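Local coordinates for KLLA0F20702p (Kluyveromyces lactis, PDB 5Y5A), which is a yeast Est1 protein, a telomerase subunit thought to bring the enzyme to telomeres through its interaction with Cdc13, at residues K95-W100 and N120-K125; S198-I203 and F238-I243; M205-L208 and Y212-A215. All blocks are in the same frame, centred on the assembly; numbering follows the deposited sequence.

Contact 1 (K95-W100 and N120-K125); sequences KYFQNW and NSILQK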
# COMPACT_ATOMS: atom_id res chain seq x y z
N LYS A 95 -14.71 -20.45 1.13
CA LYS A 95 -14.16 -21.14 -0.02
C LYS A 95 -15.20 -22.03 -0.69
O LYS A 95 -15.30 -22.07 -1.92
CB LYS A 95 -12.94 -21.97 0.39
CG LYS A 95 -12.22 -22.66 -0.76
CD LYS A 95 -10.90 -23.25 -0.31
CE LYS A 95 -10.28 -24.11 -1.40
NZ LYS A 95 -9.07 -24.83 -0.91
N TYR A 96 -16.00 -22.73 0.12
CA TYR A 96 -17.01 -23.64 -0.40
C TYR A 96 -18.08 -22.90 -1.18
O TYR A 96 -18.57 -23.39 -2.20
CB TYR A 96 -17.66 -24.44 0.74
CG TYR A 96 -18.78 -25.36 0.29
CD1 TYR A 96 -18.50 -26.61 -0.25
CD2 TYR A 96 -20.11 -24.98 0.41
CE1 TYR A 96 -19.52 -27.45 -0.66
CE2 TYR A 96 -21.14 -25.82 0.00
CZ TYR A 96 -20.83 -27.05 -0.53
OH TYR A 96 -21.85 -27.90 -0.94
N PHE A 97 -18.45 -21.72 -0.70
CA PHE A 97 -19.41 -20.87 -1.40
C PHE A 97 -18.83 -20.34 -2.72
O PHE A 97 -19.56 -20.12 -3.68
CB PHE A 97 -19.84 -19.71 -0.51
CG PHE A 97 -20.86 -20.09 0.52
CD1 PHE A 97 -20.50 -20.81 1.64
CD2 PHE A 97 -22.19 -19.74 0.36
CE1 PHE A 97 -21.44 -21.18 2.58
CE2 PHE A 97 -23.13 -20.10 1.29
CZ PHE A 97 -22.76 -20.82 2.41
N GLN A 98 -17.51 -20.20 -2.77
CA GLN A 98 -16.84 -19.75 -3.96
C GLN A 98 -16.92 -20.86 -4.98
O GLN A 98 -17.45 -20.68 -6.06
CB GLN A 98 -15.39 -19.41 -3.65
CG GLN A 98 -14.63 -18.80 -4.80
CD GLN A 98 -15.14 -17.44 -5.19
OE1 GLN A 98 -15.05 -16.50 -4.44
NE2 GLN A 98 -15.68 -17.34 -6.39
N ASN A 99 -16.39 -22.01 -4.63
CA ASN A 99 -16.42 -23.19 -5.50
C ASN A 99 -17.80 -23.43 -6.07
O ASN A 99 -17.97 -23.72 -7.26
CB ASN A 99 -15.96 -24.43 -4.75
CG ASN A 99 -14.50 -24.35 -4.34
OD1 ASN A 99 -13.92 -23.27 -4.28
ND2 ASN A 99 -13.90 -25.51 -4.08
N TRP A 100 -18.80 -23.32 -5.20
CA TRP A 100 -20.17 -23.54 -5.60
C TRP A 100 -20.65 -22.43 -6.53
O TRP A 100 -21.32 -22.71 -7.53
CB TRP A 100 -21.06 -23.63 -4.36
CG TRP A 100 -22.04 -24.75 -4.44
CD1 TRP A 100 -21.95 -25.97 -3.83
CD2 TRP A 100 -23.26 -24.76 -5.17
NE1 TRP A 100 -23.04 -26.74 -4.14
CE2 TRP A 100 -23.87 -26.01 -4.96
CE3 TRP A 100 -23.91 -23.83 -5.99
CZ2 TRP A 100 -25.08 -26.36 -5.54
CZ3 TRP A 100 -25.11 -24.17 -6.55
CH2 TRP A 100 -25.68 -25.42 -6.32
N ASN A 120 -27.38 -18.21 -2.15
CA ASN A 120 -27.40 -16.89 -1.54
C ASN A 120 -28.35 -16.85 -0.35
O ASN A 120 -28.24 -15.98 0.51
CB ASN A 120 -27.80 -15.82 -2.56
CG ASN A 120 -26.60 -15.14 -3.18
OD1 ASN A 120 -25.51 -15.15 -2.61
ND2 ASN A 120 -26.79 -14.55 -4.35
N SER A 121 -29.28 -17.79 -0.30
CA SER A 121 -30.23 -17.83 0.81
C SER A 121 -29.59 -18.46 2.04
O SER A 121 -29.73 -17.92 3.15
CB SER A 121 -31.48 -18.61 0.42
OG SER A 121 -32.36 -18.69 1.53
N ILE A 122 -28.90 -19.58 1.86
CA ILE A 122 -28.20 -20.22 2.97
C ILE A 122 -27.03 -19.36 3.45
O ILE A 122 -26.66 -19.40 4.63
CB ILE A 122 -27.70 -21.64 2.58
CG1 ILE A 122 -28.87 -22.59 2.32
CG2 ILE A 122 -26.80 -22.21 3.65
CD1 ILE A 122 -28.47 -23.91 1.68
N LEU A 123 -26.46 -18.57 2.55
CA LEU A 123 -25.35 -17.69 2.91
C LEU A 123 -25.81 -16.63 3.89
O LEU A 123 -25.12 -16.30 4.85
CB LEU A 123 -24.75 -17.03 1.67
CG LEU A 123 -23.73 -15.93 2.00
CD1 LEU A 123 -22.51 -16.53 2.68
CD2 LEU A 123 -23.33 -15.16 0.75
N GLN A 124 -27.00 -16.08 3.64
CA GLN A 124 -27.53 -15.01 4.46
C GLN A 124 -28.02 -15.53 5.80
O GLN A 124 -28.35 -14.76 6.69
CB GLN A 124 -28.65 -14.28 3.71
CG GLN A 124 -28.16 -13.48 2.51
CD GLN A 124 -29.29 -12.96 1.63
OE1 GLN A 124 -30.43 -13.43 1.71
NE2 GLN A 124 -28.97 -11.99 0.79
N LYS A 125 -28.07 -16.86 5.93
CA LYS A 125 -28.35 -17.48 7.22
C LYS A 125 -27.11 -17.49 8.10
O LYS A 125 -27.20 -17.45 9.33
CB LYS A 125 -28.86 -18.92 7.03
CG LYS A 125 -30.15 -19.06 6.25
CD LYS A 125 -30.61 -20.52 6.23
CE LYS A 125 -31.86 -20.71 5.39
NZ LYS A 125 -32.30 -22.13 5.40

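Contact 2 (S198-I203 and F238-I243); sequences SQRYKI and FLQRGI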
# COMPACT_ATOMS: atom_id res chain seq x y z
N SER A 198 -14.64 -10.98 4.68
CA SER A 198 -15.99 -11.55 4.69
C SER A 198 -16.92 -10.72 3.82
O SER A 198 -17.68 -11.27 3.03
CB SER A 198 -16.53 -11.62 6.12
OG SER A 198 -15.68 -12.38 6.95
N GLN A 199 -16.83 -9.40 3.97
CA GLN A 199 -17.61 -8.47 3.16
C GLN A 199 -17.31 -8.62 1.68
O GLN A 199 -18.22 -8.53 0.85
CB GLN A 199 -17.34 -7.03 3.61
CG GLN A 199 -17.97 -6.67 4.92
CD GLN A 199 -19.48 -6.76 4.87
OE1 GLN A 199 -20.09 -6.40 3.86
NE2 GLN A 199 -20.09 -7.24 5.94
N ARG A 200 -16.04 -8.82 1.34
CA ARG A 200 -15.67 -9.00 -0.05
C ARG A 200 -16.32 -10.26 -0.60
O ARG A 200 -16.92 -10.25 -1.67
CB ARG A 200 -14.15 -9.08 -0.23
CG ARG A 200 -13.75 -9.18 -1.70
CD ARG A 200 -12.25 -9.29 -1.89
NE ARG A 200 -11.68 -10.41 -1.15
CZ ARG A 200 -11.79 -11.68 -1.51
NH1 ARG A 200 -11.24 -12.63 -0.76
NH2 ARG A 200 -12.44 -12.01 -2.62
N TYR A 201 -16.21 -11.34 0.16
CA TYR A 201 -16.80 -12.62 -0.21
C TYR A 201 -18.32 -12.52 -0.39
O TYR A 201 -18.88 -13.12 -1.31
CB TYR A 201 -16.49 -13.68 0.84
CG TYR A 201 -15.21 -14.44 0.59
CD1 TYR A 201 -15.10 -15.32 -0.47
CD2 TYR A 201 -14.11 -14.28 1.43
CE1 TYR A 201 -13.93 -16.03 -0.70
CE2 TYR A 201 -12.93 -14.98 1.21
CZ TYR A 201 -12.85 -15.85 0.14
OH TYR A 201 -11.68 -16.55 -0.08
N LYS A 202 -18.97 -11.77 0.46
CA LYS A 202 -20.40 -11.65 0.35
C LYS A 202 -20.77 -10.95 -0.92
O LYS A 202 -21.62 -11.41 -1.65
CB LYS A 202 -20.98 -10.90 1.54
CG LYS A 202 -22.47 -10.66 1.43
CD LYS A 202 -23.01 -9.88 2.61
CE LYS A 202 -24.42 -9.40 2.34
NZ LYS A 202 -24.68 -8.07 2.95
N ILE A 203 -20.13 -9.82 -1.17
CA ILE A 203 -20.41 -9.03 -2.37
C ILE A 203 -20.28 -9.87 -3.64
O ILE A 203 -21.13 -9.79 -4.53
CB ILE A 203 -19.47 -7.83 -2.45
CG1 ILE A 203 -19.90 -6.78 -1.43
CG2 ILE A 203 -19.46 -7.24 -3.85
CD1 ILE A 203 -18.84 -5.77 -1.15
N PHE A 238 -3.23 -4.79 2.78
CA PHE A 238 -3.01 -4.29 1.42
C PHE A 238 -3.33 -5.39 0.41
O PHE A 238 -3.90 -5.13 -0.65
CB PHE A 238 -1.57 -3.80 1.24
CG PHE A 238 -1.22 -2.62 2.10
CD1 PHE A 238 -0.79 -2.79 3.41
CD2 PHE A 238 -1.32 -1.33 1.60
CE1 PHE A 238 -0.47 -1.70 4.20
CE2 PHE A 238 -1.00 -0.23 2.38
CZ PHE A 238 -0.58 -0.41 3.69
N LEU A 239 -2.96 -6.62 0.74
CA LEU A 239 -3.23 -7.75 -0.14
C LEU A 239 -4.73 -7.88 -0.42
O LEU A 239 -5.15 -8.02 -1.57
CB LEU A 239 -2.71 -9.06 0.45
CG LEU A 239 -2.91 -10.24 -0.52
CD1 LEU A 239 -1.77 -10.30 -1.54
CD2 LEU A 239 -3.06 -11.56 0.20
N GLN A 240 -5.53 -7.81 0.63
CA GLN A 240 -6.96 -8.00 0.49
C GLN A 240 -7.59 -6.84 -0.26
O GLN A 240 -8.53 -7.02 -1.04
CB GLN A 240 -7.61 -8.19 1.86
CG GLN A 240 -7.19 -9.47 2.56
CD GLN A 240 -7.57 -10.73 1.78
OE1 GLN A 240 -8.62 -10.78 1.13
NE2 GLN A 240 -6.72 -11.74 1.85
N ARG A 241 -7.05 -5.64 -0.07
CA ARG A 241 -7.48 -4.48 -0.83
C ARG A 241 -7.23 -4.69 -2.32
O ARG A 241 -8.08 -4.39 -3.16
CB ARG A 241 -6.76 -3.23 -0.36
CG ARG A 241 -7.62 -2.30 0.45
CD ARG A 241 -7.17 -0.88 0.28
NE ARG A 241 -5.82 -0.73 0.78
CZ ARG A 241 -5.53 -0.54 2.06
NH1 ARG A 241 -4.26 -0.41 2.44
NH2 ARG A 241 -6.50 -0.49 2.96
N GLY A 242 -6.05 -5.21 -2.63
CA GLY A 242 -5.69 -5.49 -4.01
C GLY A 242 -6.60 -6.52 -4.62
O GLY A 242 -6.90 -6.47 -5.81
N ILE A 243 -7.05 -7.47 -3.81
CA ILE A 243 -7.94 -8.50 -4.30
C ILE A 243 -9.27 -7.86 -4.70
O ILE A 243 -9.83 -8.20 -5.74
CB ILE A 243 -8.15 -9.63 -3.28
CG1 ILE A 243 -6.84 -10.40 -3.09
CG2 ILE A 243 -9.22 -10.60 -3.77
CD1 ILE A 243 -6.90 -11.47 -2.03

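Contact 3 (M205-L208 and Y212-A215); sequences MEHL and YQQA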
# COMPACT_ATOMS: atom_id res chain seq x y z
N MET A 205 -20.69 -13.15 -3.89
CA MET A 205 -21.79 -14.07 -4.00
C MET A 205 -23.08 -13.34 -4.36
O MET A 205 -23.85 -13.81 -5.15
CB MET A 205 -21.94 -14.83 -2.70
CG MET A 205 -20.65 -15.42 -2.19
SD MET A 205 -20.18 -16.87 -3.12
CE MET A 205 -18.43 -16.89 -2.89
N GLU A 206 -23.28 -12.18 -3.77
CA GLU A 206 -24.49 -11.40 -4.00
C GLU A 206 -24.56 -10.82 -5.41
O GLU A 206 -25.57 -10.23 -5.79
CB GLU A 206 -24.60 -10.27 -2.98
CG GLU A 206 -25.01 -10.72 -1.60
CD GLU A 206 -25.30 -9.55 -0.68
OE1 GLU A 206 -24.71 -8.47 -0.90
OE2 GLU A 206 -26.11 -9.71 0.25
N HIS A 207 -23.49 -10.98 -6.17
CA HIS A 207 -23.44 -10.44 -7.53
C HIS A 207 -23.89 -11.46 -8.58
O HIS A 207 -23.57 -12.65 -8.49
CB HIS A 207 -22.04 -9.94 -7.85
CG HIS A 207 -21.98 -8.46 -8.10
ND1 HIS A 207 -21.65 -7.92 -9.32
CD2 HIS A 207 -22.21 -7.41 -7.27
CE1 HIS A 207 -21.68 -6.60 -9.24
NE2 HIS A 207 -22.02 -6.27 -8.01
N LEU A 208 -24.60 -11.00 -9.58
CA LEU A 208 -25.05 -11.91 -10.60
C LEU A 208 -23.95 -12.18 -11.59
O LEU A 208 -23.69 -13.33 -11.92
CB LEU A 208 -26.24 -11.31 -11.32
CG LEU A 208 -25.92 -9.95 -11.89
CD1 LEU A 208 -25.75 -10.12 -13.39
CD2 LEU A 208 -27.04 -8.99 -11.55
N TYR A 212 -18.19 -5.79 -12.06
CA TYR A 212 -18.31 -5.01 -10.84
C TYR A 212 -17.91 -3.55 -11.04
O TYR A 212 -16.78 -3.26 -11.46
CB TYR A 212 -17.44 -5.60 -9.72
CG TYR A 212 -17.65 -7.06 -9.40
CD1 TYR A 212 -16.98 -8.05 -10.11
CD2 TYR A 212 -18.47 -7.46 -8.35
CE1 TYR A 212 -17.14 -9.39 -9.80
CE2 TYR A 212 -18.65 -8.80 -8.04
CZ TYR A 212 -17.98 -9.76 -8.77
OH TYR A 212 -18.13 -11.09 -8.48
N GLN A 213 -18.81 -2.63 -10.73
CA GLN A 213 -18.49 -1.21 -10.78
C GLN A 213 -17.53 -0.85 -9.65
O GLN A 213 -17.26 -1.68 -8.78
CB GLN A 213 -19.75 -0.34 -10.70
CG GLN A 213 -20.72 -0.53 -11.85
CD GLN A 213 -21.63 -1.73 -11.67
OE1 GLN A 213 -21.57 -2.42 -10.65
NE2 GLN A 213 -22.48 -1.99 -12.66
N GLN A 214 -17.03 0.38 -9.67
CA GLN A 214 -15.99 0.81 -8.74
C GLN A 214 -16.38 0.72 -7.27
O GLN A 214 -15.61 0.22 -6.44
CB GLN A 214 -15.59 2.25 -9.05
CG GLN A 214 -15.02 2.47 -10.44
CD GLN A 214 -14.64 3.92 -10.69
OE1 GLN A 214 -15.40 4.84 -10.35
NE2 GLN A 214 -13.46 4.14 -11.26
N ALA A 215 -17.58 1.19 -6.95
CA ALA A 215 -18.01 1.37 -5.57
C ALA A 215 -18.67 0.14 -4.98
O ALA A 215 -19.22 0.20 -3.87
CB ALA A 215 -18.96 2.57 -5.48

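Contact 1 (K95-W100 and N120-K125)
Phe97 and Leu123 meet between two neighbouring helices, 78-105 and 113-144, and carry nearly all of the contact between 95-100 and 120-125. The Phe97 ring reaches across with its CE2 corner foremost, and CE2 lies 3.5 Å from Leu123 CB. One face of the same ring receives a methyl group: Leu123 CD1 stands 4.2 Å from the ring centroid, 23° off the ring normal, a CH-pi contact displaced toward the rim on the CD2-CE2 side. Leu123 therefore grips that rim twice, with CB at CE2 and CD1 over the face. Its first torsion explains the grip, for CG lies anti to the backbone N (chi1 171°) and this swings the branched end back over the phenyl group. Ile122 adds a lighter touch at the ring edge, near its plane, where its CG2 comes 4.4 Å from Phe97 CZ.

The next shell comes from the rest of helix 113-144 and from a third helix, 179-206. Leu119 and Ile126, one turn before and after the Ile122-Leu123 pair on helix 113-144, also pack on Phe97. Met205 of helix 179-206 lies against both Phe97 and Leu123, and its carbonyl O accepts a hydrogen bond from Asn120 ND2, which ties the third helix to the second beside the apolar cluster.

The CA atoms of Phe97 and Leu123 are 8.0 Å apart. No hydrogen bond joins the two segments, so the contact is apolar, and dispersion and burial of the aromatic-aliphatic pair probably account for most of what holds it.

Contact 2 (S198-I203 and F238-I243)
Arg200 presents a face of its guanidinium to Ile243, an apolar partner for a charged group. Ile243 CG2 sits 3.4 Å above the guanidinium plane, offset toward the rim, and lies 3.6 Å from Arg200 CZ. The aliphatic part of the arginine joins in, with Arg200 CD 3.8 Å from the same methyl. Extended through chi1 and chi2, the chain bends at chi3 (56°), and chi4 then helps set the flat side against that methyl.

Gln240, one turn earlier on helix 235-247, approaches the edge instead. Its OE1 lies near the guanidinium plane, 3.7 Å from Arg200 NH1, and the amide and guanidinium planes are 31° apart. The approach is probably favourable, though no hydrogen bond forms, and the model gives neither Gln240 OE1 nor Arg200 NE a partner. Arg200 NH2 has a weak hydrogen bond to His247, while Gln240 NE2 makes another weak one to Glu236.

The contact joins helices 179-206 and 235-247, which are separated by one other, 218-230, in the chain and run here in roughly the same direction. This is consistent with the helical arrays of the TPR clan, to which both Est1 family regions belong.

Contact 3 (M205-L208 and Y212-A215)
His207 and Tyr212 lay their rings over one another in an offset stack, the centroids 4.3 Å apart and the planes inclined by 25°. The overlap is lopsided. One side of the tyrosine ring, CD2 and CE2, does the touching: Tyr212 CD2 stands 3.3 Å above the centre of the imidazole, while Tyr212 CE2 comes to 3.3 Å from His207 CG. The side chains run past each other in opposite directions, which brings the hydroxyl end of the tyrosine back toward the start of the histidine, with Tyr212 OH 4.1 Å from His207 CB. Tyr212 is turned there by its first torsion (chi1 -54°), with CG anti to the carbonyl carbon and beside the backbone N.

The Gln213 side chain makes a slight contact at the rim of the pair. Beyond it, Tyr212 also meets the ring of Phe217, with the planes at about 50°, and touches Arg101 of helix 78-105.

This is a local closure at the protein surface. His207 lies in the loop that follows helix 179-206 and leads to helix 218-230, and the stack closes the first part of that connection, from its start to about its middle, in an alpha-helical fold of the TPR-like kind.

Helix 179-206 ties the three contacts together. Contacts 2 and 3 both use it, their centres about 12 Å apart, and contact 3 is nested inside the stretch of chain that contact 2 closes. Contact 1 precedes both in sequence, yet its centre lies about 16 Å from each of theirs. It meets contact 3 through Met205, whose SD is 3.4 Å from Phe97 O, and reaches contact 2 more lightly, Gln98 OE1 packing 3.9 Å from Tyr201 CE1. All three lie on the same side of the chain's centre. Contacts 1 and 2 join helices by apolar packing and a guanidinium face, while contact 3 folds the connection after helix 179-206 on itself; no ligand site is defined among them.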